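Local structure of beta-alanyl-CoA:ammonia lyase 2 (Clostridium propionicum, 4MTU) at residues G21-G34 with F51-V65. The protein probably acts as a lyase on CoA thioesters, removing ammonia from beta-alanyl-CoA, and is a zinc-binding hot dog fold enzyme. Residues are numbered along the deposited sequence; the frame is centred on the assembly and turned at random. Where two conformers were deposited one is given.
Sequences GNLVNGARIVNQWG and FLGYKDIEFTAPVYV
Two kinds of contact join 21-34 to 51-65: an apolar seam, where Val30 and Trp33 of the hot dog helix meet Tyr54, Ile57 and Phe59 of strand 50-59, outermost in the chain's own sheet, and a single beta bridge, Leu23 with Tyr64, in the loop before the helix. The axes of helix 27-34 and strand 56-59 pass 10.2 Å apart at 130°, so the helix runs obliquely to that strand, nearer antiparallel than parallel. Gly26 CA sits over one face of the Phe59 ring, 4.0 Å from its centroid, a CH-pi contact close to the ring normal; Ile57 CG2 lies over the opposite face, toward the rim, and Val30 CG2 meets the ring edge. Val30 divides its methyls: with CG1 anti to the backbone N (chi1 -180°), that branch lies 3.8 Å from Tyr54 CE1, while CG2 reaches Phe59 and Ile57. Ile57 CG2 also meets the edge of the Trp33 indole, whose NE1 is hydrogen-bonded to Glu88 O. A water 2.6 Å from Tyr54 OH lies in the phenol plane and gives Val30 O a weak bond. In the bridge, Val24 N donates to Val63 O (2.8 Å) and Val65 N to Asn22 O (3.0 Å, 164° at the hydrogen); a further water accepts the N-H of Val63 and donates to Val24 O. Leu23 CD1 lies over the Tyr64 ring face, 4.2 Å from its centroid. Gly53, Tyr54, Ile57 and Glu58 pair with a strand of the second subunit, continuing the sheet across the interface. Apolar packing, much of it aliphatic carbon against rings, joins helix to strand, whereas two direct backbone bonds and a water link fix the preceding loop to 63-65.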
ATOM      1  N   GLY A  21       0.867   6.259  17.341  1.00 12.42           N
ATOM      2  CA  GLY A  21      -0.244   7.034  17.887  1.00 12.66           C
ATOM      3  C   GLY A  21      -1.303   7.422  16.843  1.00 11.84           C
ATOM      4  O   GLY A  21      -2.073   8.357  17.040  1.00 12.69           O
ATOM      5  N   ASN A  22      -1.377   6.655  15.742  1.00 11.16           N
ATOM      6  CA  ASN A  22      -2.384   6.904  14.694  1.00 11.15           C
ATOM      7  C   ASN A  22      -2.236   8.266  14.041  1.00 10.47           C
ATOM      8  O   ASN A  22      -3.179   8.798  13.462  1.00 12.05           O
ATOM      9  CB  ASN A  22      -3.794   6.705  15.219  1.00 12.60           C
ATOM     10  CG  ASN A  22      -3.989   5.232  15.493  1.00 17.05           C
ATOM     11  OD1 ASN A  22      -3.897   4.400  14.581  1.00 17.57           O
ATOM     12  ND2 ASN A  22      -4.077   4.871  16.796  1.00 22.22           N
ATOM     13  N   LEU A  23      -1.009   8.812  14.040  1.00 11.34           N
ATOM     14  CA  LEU A  23      -0.719  10.118  13.505  1.00 11.08           C
ATOM     15  C   LEU A  23      -0.330  10.000  12.030  1.00 10.36           C
ATOM     16  O   LEU A  23       0.564   9.221  11.653  1.00 11.02           O
ATOM     17  CB  LEU A  23       0.420  10.739  14.312  1.00 12.64           C
ATOM     18  CG  LEU A  23       0.821  12.143  13.916  1.00 14.12           C
ATOM     19  CD1 LEU A  23      -0.286  13.158  14.172  1.00 15.44           C
ATOM     20  CD2 LEU A  23       2.056  12.550  14.715  1.00 17.23           C
ATOM     21  N   VAL A  24      -1.002  10.787  11.191  1.00 10.48           N
ATOM     22  CA  VAL A  24      -0.700  10.869   9.770  1.00 10.29           C
ATOM     23  C   VAL A  24       0.430  11.874   9.578  1.00 10.53           C
ATOM     24  O   VAL A  24       0.548  12.868  10.307  1.00 12.15           O
ATOM     25  CB  VAL A  24      -1.954  11.271   8.984  1.00 10.52           C
ATOM     26  CG1 VAL A  24      -1.709  11.332   7.509  1.00 11.00           C
ATOM     27  CG2 VAL A  24      -3.115  10.316   9.308  1.00 11.13           C
ATOM     28  N   ASN A  25       1.315  11.597   8.612  1.00 10.39           N
ATOM     29  CA  ASN A  25       2.406  12.493   8.282  1.00 10.47           C
ATOM     30  C   ASN A  25       1.932  13.677   7.438  1.00 10.64           C
ATOM     31  O   ASN A  25       1.001  13.593   6.630  1.00 11.09           O
ATOM     32  CB  ASN A  25       3.515  11.723   7.572  1.00 10.72           C
ATOM     33  CG  ASN A  25       3.126  10.954   6.347  1.00 10.68           C
ATOM     34  OD1 ASN A  25       1.971  10.531   6.204  1.00 11.82           O
ATOM     35  ND2 ASN A  25       4.095  10.650   5.493  1.00 12.67           N
ATOM     36  N   GLY A  26       2.619  14.821   7.577  1.00 11.44           N
ATOM     37  CA  GLY A  26       2.298  15.978   6.777  1.00 12.54           C
ATOM     38  C   GLY A  26       2.452  15.733   5.263  1.00 11.67           C
ATOM     39  O   GLY A  26       1.724  16.307   4.453  1.00 12.21           O
ATOM     40  N   ALA A  27       3.370  14.853   4.892  1.00 11.62           N
ATOM     41  CA  ALA A  27       3.540  14.529   3.492  1.00 11.74           C
ATOM     42  C   ALA A  27       2.277  13.947   2.862  1.00 10.90           C
ATOM     43  O   ALA A  27       2.117  14.035   1.648  1.00 11.91           O
ATOM     44  CB  ALA A  27       4.718  13.602   3.260  1.00 12.91           C
ATOM     45  N   ARG A  28       1.362  13.372   3.658  1.00 10.50           N
ATOM     46  CA  ARG A  28       0.109  12.886   3.073  1.00 10.34           C
ATOM     47  C   ARG A  28      -0.681  14.029   2.449  1.00 10.19           C
ATOM     48  O   ARG A  28      -1.363  13.851   1.433  1.00 10.79           O
ATOM     49  CB  ARG A  28      -0.716  12.186   4.169  1.00 10.80           C
ATOM     50  CG  ARG A  28      -2.091  11.708   3.727  1.00 11.16           C
ATOM     51  CD  ARG A  28      -2.019  10.606   2.735  1.00 11.57           C
ATOM     52  NE  ARG A  28      -3.338  10.172   2.249  1.00 12.13           N
ATOM     53  CZ  ARG A  28      -3.979  10.757   1.280  1.00 11.74           C
ATOM     54  NH1 ARG A  28      -3.478  11.819   0.655  1.00 12.71           N
ATOM     55  NH2 ARG A  28      -5.147  10.282   0.876  1.00 13.62           N
ATOM     56  N   ILE A  29      -0.626  15.217   3.087  1.00 10.54           N
ATOM     57  CA  ILE A  29      -1.303  16.377   2.523  1.00 10.55           C
ATOM     58  C   ILE A  29      -0.638  16.792   1.203  1.00 10.35           C
ATOM     59  O   ILE A  29      -1.314  17.115   0.224  1.00 10.68           O
ATOM     60  CB  ILE A  29      -1.247  17.565   3.532  1.00 10.47           C
ATOM     61  CG1 ILE A  29      -2.032  17.223   4.802  1.00 11.37           C
ATOM     62  CG2 ILE A  29      -1.736  18.817   2.859  1.00 12.13           C
ATOM     63  CD1 ILE A  29      -1.856  18.246   5.928  1.00 12.71           C
ATOM     64  N   VAL A  30       0.708  16.786   1.176  1.00 10.73           N
ATOM     65  CA  VAL A  30       1.443  17.151  -0.022  1.00 11.04           C
ATOM     66  C   VAL A  30       1.142  16.161  -1.151  1.00 10.70           C
ATOM     67  O   VAL A  30       0.972  16.608  -2.293  1.00 11.52           O
ATOM     68  CB  VAL A  30       2.936  17.255   0.295  1.00 11.50           C
ATOM     69  CG1 VAL A  30       3.714  17.645  -0.958  1.00 13.37           C
ATOM     70  CG2 VAL A  30       3.189  18.249   1.432  1.00 13.69           C
ATOM     71  N   ASN A  31       0.986  14.905  -0.853  1.00 11.26           N
ATOM     72  CA  ASN A  31       0.587  13.925  -1.853  1.00 11.40           C
ATOM     73  C   ASN A  31      -0.732  14.346  -2.512  1.00 10.72           C
ATOM     74  O   ASN A  31      -0.905  14.344  -3.718  1.00 11.24           O
ATOM     75  CB  ASN A  31       0.523  12.562  -1.173  0.63 12.26           C
ATOM     76  CG  ASN A  31       0.130  11.497  -2.158  0.63 17.39           C
ATOM     77  OD1 ASN A  31       0.381  11.630  -3.314  0.63 21.59           O
ATOM     78  ND2 ASN A  31      -0.536  10.456  -1.746  0.63 44.79           N
ATOM     79  N   GLN A  32      -1.708  14.713  -1.646  1.00 10.33           N
ATOM     80  CA  GLN A  32      -3.010  15.082  -2.171  1.00 10.23           C
ATOM     81  C   GLN A  32      -2.957  16.387  -2.965  1.00 10.40           C
ATOM     82  O   GLN A  32      -3.608  16.481  -4.018  1.00 10.66           O
ATOM     83  CB  GLN A  32      -4.082  15.179  -1.052  1.00 10.68           C
ATOM     84  CG  GLN A  32      -5.441  14.934  -1.614  1.00 11.58           C
ATOM     85  CD  GLN A  32      -5.611  13.546  -2.156  1.00 11.12           C
ATOM     86  OE1 GLN A  32      -5.118  12.571  -1.550  1.00 11.87           O
ATOM     87  NE2 GLN A  32      -6.270  13.399  -3.266  1.00 12.23           N
ATOM     88  N   TRP A  33      -2.199  17.365  -2.495  1.00 10.47           N
ATOM     89  CA  TRP A  33      -2.058  18.626  -3.265  1.00 10.53           C
ATOM     90  C   TRP A  33      -1.423  18.347  -4.634  1.00 10.48           C
ATOM     91  O   TRP A  33      -1.785  19.042  -5.596  1.00 11.05           O
ATOM     92  CB  TRP A  33      -1.236  19.600  -2.482  1.00 10.77           C
ATOM     93  CG  TRP A  33      -1.954  20.234  -1.311  1.00 10.47           C
ATOM     94  CD1 TRP A  33      -3.296  20.360  -1.132  1.00 10.90           C
ATOM     95  CD2 TRP A  33      -1.320  20.859  -0.188  1.00 10.71           C
ATOM     96  NE1 TRP A  33      -3.564  21.030   0.054  1.00 11.38           N
ATOM     97  CE2 TRP A  33      -2.338  21.341   0.643  1.00 11.19           C
ATOM     98  CE3 TRP A  33       0.016  21.004   0.195  1.00 11.65           C
ATOM     99  CZ2 TRP A  33      -2.073  22.035   1.853  1.00 11.58           C
ATOM    100  CZ3 TRP A  33       0.283  21.656   1.365  1.00 12.33           C
ATOM    101  CH2 TRP A  33      -0.752  22.161   2.196  1.00 12.02           C
ATOM    102  N   GLY A  34      -0.532  17.370  -4.744  1.00 10.74           N
ATOM    103  CA  GLY A  34      -0.007  17.035  -6.051  1.00 10.59           C
ATOM    104  C   GLY A  34      -1.129  16.611  -7.004  1.00 10.72           C
ATOM    105  O   GLY A  34      -1.141  17.001  -8.181  1.00 11.66           O
ATOM    106  N   PHE A  51       5.220  18.747 -11.512  1.00 16.16           N
ATOM    107  CA  PHE A  51       5.220  19.629 -10.348  1.00 16.42           C
ATOM    108  C   PHE A  51       6.639  20.219 -10.122  1.00 15.42           C
ATOM    109  O   PHE A  51       7.611  19.478 -10.003  1.00 18.01           O
ATOM    110  CB  PHE A  51       4.695  18.809  -9.149  1.00 17.32           C
ATOM    111  CG  PHE A  51       3.924  19.689  -8.164  1.00 16.11           C
ATOM    112  CD1 PHE A  51       2.514  19.469  -8.092  1.00 16.96           C
ATOM    113  CD2 PHE A  51       4.490  20.628  -7.357  1.00 18.47           C
ATOM    114  CE1 PHE A  51       1.769  20.287  -7.225  1.00 16.19           C
ATOM    115  CE2 PHE A  51       3.792  21.454  -6.533  1.00 17.82           C
ATOM    116  CZ  PHE A  51       2.434  21.259  -6.490  1.00 16.91           C
ATOM    117  N   LEU A  52       6.837  21.541 -10.159  1.00 15.76           N
ATOM    118  CA  LEU A  52       8.106  22.221 -10.034  1.00 16.00           C
ATOM    119  C   LEU A  52       8.600  22.408  -8.607  1.00 15.77           C
ATOM    120  O   LEU A  52       9.788  22.358  -8.315  1.00 16.86           O
ATOM    121  CB  LEU A  52       8.080  23.642 -10.649  1.00 19.16           C
ATOM    122  CG  LEU A  52       7.898  23.628 -12.195  1.00 19.02           C
ATOM    123  CD1 LEU A  52       7.725  25.061 -12.660  1.00 22.54           C
ATOM    124  CD2 LEU A  52       9.110  23.002 -12.853  1.00 23.78           C
ATOM    125  N   GLY A  53       7.674  22.743  -7.710  1.00 16.62           N
ATOM    126  CA  GLY A  53       8.095  23.022  -6.318  1.00 16.56           C
ATOM    127  C   GLY A  53       7.000  23.731  -5.583  1.00 13.98           C
ATOM    128  O   GLY A  53       5.893  24.005  -6.062  1.00 14.42           O
ATOM    129  N   TYR A  54       7.342  24.014  -4.303  1.00 13.26           N
ATOM    130  CA  TYR A  54       6.492  24.746  -3.388  1.00 13.04           C
ATOM    131  C   TYR A  54       7.256  25.853  -2.741  1.00 13.44           C
ATOM    132  O   TYR A  54       8.395  25.768  -2.350  1.00 15.60           O
ATOM    133  CB  TYR A  54       5.964  23.847  -2.292  1.00 13.41           C
ATOM    134  CG  TYR A  54       4.954  22.779  -2.648  1.00 12.77           C
ATOM    135  CD1 TYR A  54       5.338  21.492  -2.974  1.00 12.84           C
ATOM    136  CD2 TYR A  54       3.607  23.027  -2.618  1.00 13.02           C
ATOM    137  CE1 TYR A  54       4.460  20.510  -3.274  1.00 13.06           C
ATOM    138  CE2 TYR A  54       2.681  22.059  -2.894  1.00 13.80           C
ATOM    139  CZ  TYR A  54       3.095  20.767  -3.234  1.00 13.23           C
ATOM    140  OH  TYR A  54       2.157  19.840  -3.487  1.00 15.02           O
ATOM    141  N   LYS A  55       6.397  26.800  -2.203  0.54 13.86           N
ATOM    142  CA  LYS A  55       6.823  27.791  -1.194  0.54 15.52           C
ATOM    143  C   LYS A  55       5.824  27.824  -0.048  0.54 13.95           C
ATOM    144  O   LYS A  55       4.599  27.708  -0.236  0.54 15.44           O
ATOM    145  CB  LYS A  55       6.910  29.200  -1.828  0.54 18.95           C
ATOM    146  N   ASP A  56       6.322  27.994   1.188  0.54 14.75           N
ATOM    147  CA  ASP A  56       5.488  28.331   2.317  0.54 15.21           C
ATOM    148  C   ASP A  56       4.532  27.167   2.579  0.54 14.59           C
ATOM    149  O   ASP A  56       3.364  27.482   2.833  0.54 16.96           O
ATOM    150  CB  ASP A  56       4.795  29.658   2.157  0.54 18.33           C
ATOM    151  CG  ASP A  56       5.831  30.763   2.070  0.54 21.70           C
ATOM    152  OD1 ASP A  56       6.785  30.809   2.892  0.54 26.37           O
ATOM    153  OD2 ASP A  56       5.727  31.562   1.118  0.54 29.26           O
ATOM    154  N   ILE A  57       5.037  25.874   2.488  1.00 13.68           N
ATOM    155  CA  ILE A  57       4.111  24.875   3.028  1.00 13.10           C
ATOM    156  C   ILE A  57       4.046  25.134   4.535  1.00 12.79           C
ATOM    157  O   ILE A  57       5.115  25.175   5.192  1.00 13.80           O
ATOM    158  CB  ILE A  57       4.519  23.450   2.756  1.00 12.80           C
ATOM    159  CG1 ILE A  57       4.525  23.135   1.255  1.00 13.59           C
ATOM    160  CG2 ILE A  57       3.630  22.507   3.551  1.00 15.08           C
ATOM    161  CD1 ILE A  57       5.021  21.782   0.904  1.00 19.30           C
ATOM    162  N   GLU A  58       2.866  25.266   5.111  1.00 13.50           N
ATOM    163  CA  GLU A  58       2.661  25.309   6.518  1.00 13.52           C
ATOM    164  C   GLU A  58       1.659  24.245   6.963  1.00 13.92           C
ATOM    165  O   GLU A  58       0.600  24.132   6.387  1.00 15.75           O
ATOM    166  CB  GLU A  58       2.126  26.686   6.909  1.00 16.42           C
ATOM    167  CG  GLU A  58       2.930  27.868   6.466  1.00 22.53           C
ATOM    168  N   PHE A  59       2.077  23.442   7.935  1.00 13.73           N
ATOM    169  CA  PHE A  59       1.254  22.411   8.530  1.00 14.29           C
ATOM    170  C   PHE A  59       0.745  22.984   9.853  1.00 15.48           C
ATOM    171  O   PHE A  59       1.564  23.321  10.739  1.00 19.51           O
ATOM    172  CB  PHE A  59       1.989  21.120   8.770  1.00 14.61           C
ATOM    173  CG  PHE A  59       2.582  20.482   7.488  1.00 14.17           C
ATOM    174  CD1 PHE A  59       1.727  20.145   6.419  1.00 14.92           C
ATOM    175  CD2 PHE A  59       3.896  20.229   7.388  1.00 15.56           C
ATOM    176  CE1 PHE A  59       2.283  19.522   5.285  1.00 15.57           C
ATOM    177  CE2 PHE A  59       4.444  19.604   6.270  1.00 16.49           C
ATOM    178  CZ  PHE A  59       3.609  19.260   5.225  1.00 15.32           C
ATOM    179  N   THR A  60      -0.563  23.100  10.017  1.00 14.51           N
ATOM    180  CA  THR A  60      -1.137  23.927  11.071  1.00 15.94           C
ATOM    181  C   THR A  60      -1.921  23.143  12.107  1.00 15.61           C
ATOM    182  O   THR A  60      -2.249  23.750  13.131  1.00 19.24           O
ATOM    183  CB  THR A  60      -2.051  25.007  10.449  1.00 17.19           C
ATOM    184  OG1 THR A  60      -3.000  24.388   9.647  1.00 17.84           O
ATOM    185  CG2 THR A  60      -1.279  25.897   9.498  1.00 22.21           C
ATOM    186  N   ALA A  61      -2.248  21.892  11.917  1.00 15.93           N
ATOM    187  CA  ALA A  61      -2.960  21.066  12.893  1.00 15.56           C
ATOM    188  C   ALA A  61      -2.649  19.611  12.617  1.00 15.02           C
ATOM    189  O   ALA A  61      -2.567  19.248  11.440  1.00 17.15           O
ATOM    190  CB  ALA A  61      -4.480  21.235  12.811  1.00 17.27           C
ATOM    191  N   PRO A  62      -2.549  18.767  13.633  1.00 13.78           N
ATOM    192  CA  PRO A  62      -2.249  17.351  13.392  1.00 13.99           C
ATOM    193  C   PRO A  62      -3.444  16.657  12.779  1.00 12.31           C
ATOM    194  O   PRO A  62      -4.581  17.024  13.026  1.00 13.69           O
ATOM    195  CB  PRO A  62      -1.962  16.827  14.812  1.00 15.84           C
ATOM    196  CG  PRO A  62      -2.768  17.716  15.713  1.00 18.76           C
ATOM    197  CD  PRO A  62      -2.741  19.082  15.092  1.00 16.60           C
ATOM    198  N   VAL A  63      -3.152  15.587  12.028  1.00 11.47           N
ATOM    199  CA  VAL A  63      -4.144  14.770  11.351  1.00 11.01           C
ATOM    200  C   VAL A  63      -3.972  13.322  11.830  1.00 10.47           C
ATOM    201  O   VAL A  63      -2.842  12.841  11.890  1.00 11.07           O
ATOM    202  CB  VAL A  63      -3.939  14.888   9.818  1.00 11.18           C
ATOM    203  CG1 VAL A  63      -4.893  13.955   9.092  1.00 11.62           C
ATOM    204  CG2 VAL A  63      -4.129  16.315   9.347  1.00 12.52           C
ATOM    205  N   TYR A  64      -5.109  12.709  12.123  1.00 10.68           N
ATOM    206  CA  TYR A  64      -5.149  11.333  12.654  1.00 10.71           C
ATOM    207  C   TYR A  64      -6.007  10.429  11.810  1.00 10.23           C
ATOM    208  O   TYR A  64      -6.906  10.875  11.070  1.00 10.75           O
ATOM    209  CB  TYR A  64      -5.723  11.366  14.070  1.00 11.93           C
ATOM    210  CG  TYR A  64      -4.850  12.104  15.076  1.00 12.50           C
ATOM    211  CD1 TYR A  64      -3.823  11.451  15.705  1.00 13.34           C
ATOM    212  CD2 TYR A  64      -5.099  13.436  15.337  1.00 15.18           C
ATOM    213  CE1 TYR A  64      -3.009  12.150  16.613  1.00 16.40           C
ATOM    214  CE2 TYR A  64      -4.344  14.152  16.210  1.00 18.73           C
ATOM    215  CZ  TYR A  64      -3.312  13.484  16.836  1.00 17.72           C
ATOM    216  OH  TYR A  64      -2.513  14.187  17.767  1.00 25.47           O
ATOM    217  N   VAL A  65      -5.807   9.131  11.973  1.00 10.34           N
ATOM    218  CA  VAL A  65      -6.728   8.099  11.460  1.00 10.18           C
ATOM    219  C   VAL A  65      -8.134   8.498  11.872  1.00 10.13           C
ATOM    220  O   VAL A  65      -8.396   8.877  13.031  1.00 10.77           O
ATOM    221  CB  VAL A  65      -6.351   6.732  12.028  1.00 10.61           C
ATOM    222  CG1 VAL A  65      -7.371   5.679  11.632  1.00 11.14           C
ATOM    223  CG2 VAL A  65      -4.958   6.338  11.563  1.00 10.68           C
TER
HETATM  224  O   HOH W   1      -0.366  15.329  11.225  1.00 12.71           O
HETATM  225  O   HOH W   2       3.239  17.738  -4.641  1.00 24.83           O